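Local coordinates for ATP phosphoribosyltransferase regulatory subunit (Bacillus halodurans, PDB 3OD1), which is probably required for the first step of histidine biosynthesis, as the regulatory partner of the HisG subunit of ATP phosphoribosyltransferase, at residues 129-134 with 314-319. Numbering follows the deposited sequence.
Sequences LGVELI and TGFGVR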
loop_
_atom_site.group_PDB
_atom_site.type_symbol
_atom_site.label_atom_id
_atom_site.label_comp_id
_atom_site.label_asym_id
_atom_site.label_seq_id
_atom_site.Cartn_x
_atom_site.Cartn_y
_atom_site.Cartn_z
ATOM N N LEU B 129 -1.123 8.420 -6.671
ATOM C CA LEU B 129 -0.891 9.297 -5.538
ATOM C C LEU B 129 -1.464 10.685 -5.864
ATOM O O LEU B 129 -1.401 11.144 -7.004
ATOM C CB LEU B 129 0.617 9.314 -5.243
ATOM C CG LEU B 129 1.332 10.276 -4.309
ATOM C CD1 LEU B 129 2.739 9.726 -4.049
ATOM C CD2 LEU B 129 1.420 11.663 -4.938
ATOM N N GLY B 130 -2.067 11.340 -4.882
ATOM C CA GLY B 130 -2.669 12.633 -5.147
ATOM C C GLY B 130 -3.289 13.256 -3.918
ATOM O O GLY B 130 -3.075 12.779 -2.795
ATOM N N VAL B 131 -4.062 14.319 -4.147
ATOM C CA VAL B 131 -4.690 15.109 -3.086
ATOM C C VAL B 131 -6.086 15.532 -3.503
ATOM O O VAL B 131 -6.393 15.619 -4.705
ATOM C CB VAL B 131 -3.901 16.415 -2.802
ATOM C CG1 VAL B 131 -2.440 16.117 -2.483
ATOM C CG2 VAL B 131 -3.991 17.378 -4.000
ATOM N N GLU B 132 -6.928 15.801 -2.504
ATOM C CA GLU B 132 -8.227 16.434 -2.714
ATOM C C GLU B 132 -8.270 17.644 -1.790
ATOM O O GLU B 132 -7.895 17.550 -0.616
ATOM C CB GLU B 132 -9.374 15.482 -2.338
ATOM C CG GLU B 132 -9.246 14.087 -2.927
ATOM C CD GLU B 132 -9.327 14.079 -4.444
ATOM O OE1 GLU B 132 -9.743 15.099 -5.039
ATOM O OE2 GLU B 132 -8.970 13.044 -5.043
ATOM N N LEU B 133 -8.702 18.777 -2.323
ATOM C CA LEU B 133 -8.892 19.980 -1.535
ATOM C C LEU B 133 -10.370 20.332 -1.654
ATOM O O LEU B 133 -10.845 20.733 -2.713
ATOM C CB LEU B 133 -7.995 21.112 -2.040
ATOM C CG LEU B 133 -8.379 22.561 -1.697
ATOM C CD1 LEU B 133 -8.590 22.755 -0.206
ATOM C CD2 LEU B 133 -7.315 23.523 -2.208
ATOM N N ILE B 134 -11.106 20.131 -0.571
ATOM C CA ILE B 134 -12.561 20.112 -0.651
ATOM C C ILE B 134 -13.176 21.254 0.136
ATOM O O ILE B 134 -12.834 21.473 1.290
ATOM C CB ILE B 134 -13.132 18.794 -0.114
ATOM C CG1 ILE B 134 -12.582 17.612 -0.917
ATOM C CG2 ILE B 134 -14.664 18.813 -0.178
ATOM C CD1 ILE B 134 -12.644 16.306 -0.152
ATOM N N THR B 314 -11.516 20.328 -5.696
ATOM C CA THR B 314 -10.556 20.097 -6.761
ATOM C C THR B 314 -9.450 19.197 -6.247
ATOM O O THR B 314 -9.490 18.770 -5.096
ATOM C CB THR B 314 -10.007 21.412 -7.362
ATOM O OG1 THR B 314 -9.135 21.101 -8.452
ATOM C CG2 THR B 314 -9.255 22.235 -6.316
ATOM N N GLY B 315 -8.472 18.891 -7.097
ATOM C CA GLY B 315 -7.364 18.051 -6.689
ATOM C C GLY B 315 -6.626 17.497 -7.888
ATOM O O GLY B 315 -6.858 17.934 -9.008
ATOM N N PHE B 316 -5.713 16.561 -7.651
ATOM C CA PHE B 316 -4.988 15.922 -8.740
ATOM C C PHE B 316 -4.624 14.486 -8.380
ATOM O O PHE B 316 -4.617 14.096 -7.206
ATOM C CB PHE B 316 -3.722 16.711 -9.120
ATOM C CG PHE B 316 -2.619 16.678 -8.070
ATOM C CD1 PHE B 316 -1.757 15.591 -7.971
ATOM C CD2 PHE B 316 -2.432 17.752 -7.205
ATOM C CE1 PHE B 316 -0.750 15.567 -7.023
ATOM C CE2 PHE B 316 -1.415 17.737 -6.257
ATOM C CZ PHE B 316 -0.572 16.657 -6.169
ATOM N N GLY B 317 -4.329 13.707 -9.412
ATOM C CA GLY B 317 -3.825 12.357 -9.254
ATOM C C GLY B 317 -2.598 12.169 -10.135
ATOM O O GLY B 317 -2.518 12.743 -11.218
ATOM N N VAL B 318 -1.645 11.378 -9.654
ATOM C CA VAL B 318 -0.429 11.059 -10.391
ATOM C C VAL B 318 -0.330 9.551 -10.586
ATOM O O VAL B 318 -0.446 8.807 -9.619
ATOM C CB VAL B 318 0.815 11.522 -9.620
ATOM C CG1 VAL B 318 2.094 11.173 -10.410
ATOM C CG2 VAL B 318 0.734 13.030 -9.335
ATOM N N ARG B 319 -0.127 9.113 -11.826
ATOM C CA ARG B 319 0.127 7.697 -12.139
ATOM C C ARG B 319 1.580 7.361 -11.879
ATOM O O ARG B 319 2.452 7.772 -12.639
ATOM C CB ARG B 319 -0.183 7.402 -13.609
ATOM C CG ARG B 319 -1.644 7.135 -13.907
ATOM C CD ARG B 319 -2.036 5.754 -13.426
ATOM N NE ARG B 319 -1.188 4.687 -13.968
ATOM C CZ ARG B 319 -1.480 3.957 -15.047
ATOM N NH1 ARG B 319 -0.646 3.010 -15.452
ATOM N NH2 ARG B 319 -2.601 4.170 -15.728
HETATM O O HOH W 1 -7.045 12.749 -6.823
#
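The ring of F316 leans over the neighbouring strand: V131 meets it obliquely at the CD2–CE2 side, with CG2 3.4 Å from CE2, while CE1 lies 4.0 Å from CA of G130. With chi1 at 69°, CG of F316 sits between its own backbone N and carbonyl carbon, which swings the ring across 129-134. M149 of helix 139-155 also touches F316, and I38 of helix 21-40 packs on V131, so this face, largely apolar and continued by L129, L133 and V318 with T314 at one end, lies under two helices.

Below the side chains the strands run antiparallel at 175°, their axes 4.6 Å apart. Three hydrogen-bonded pairs, L129–V318, V131–F316 and L133–T314, each form both backbone bonds; the V318 N to L129 O bond measures 2.7 Å, and that from L133 N to T314 O is nearly straight at 173°. The non-hydrogen-bonded pairs between them are G130–G317 and E132–G315. At the glycines the backbones come close: CA of G130 lies 3.2 Å from O of F316 and CA of G315 3.3 Å from O of V131, both as CA-H...O contacts.

The carboxylate of E132 occupies the face opposite the ring. Its chain, bent at chi2, folds back over the partner strand. There OE2 accepts from a water 2.6 Å away, and the same water donates to O of F316, giving that carbonyl a second partner beside V131 N. Y300 binds OE1 and T86 binds OE2, so this buried carboxylate is held at both oxygens. The two strands are adjacent inside the sheet, flanked by strands 104-113 and 295-298, in the mixed, largely antiparallel sheet of the class II aminoacyl-tRNA synthetase catalytic-domain fold, which HisZ shares with histidyl-tRNA synthetase.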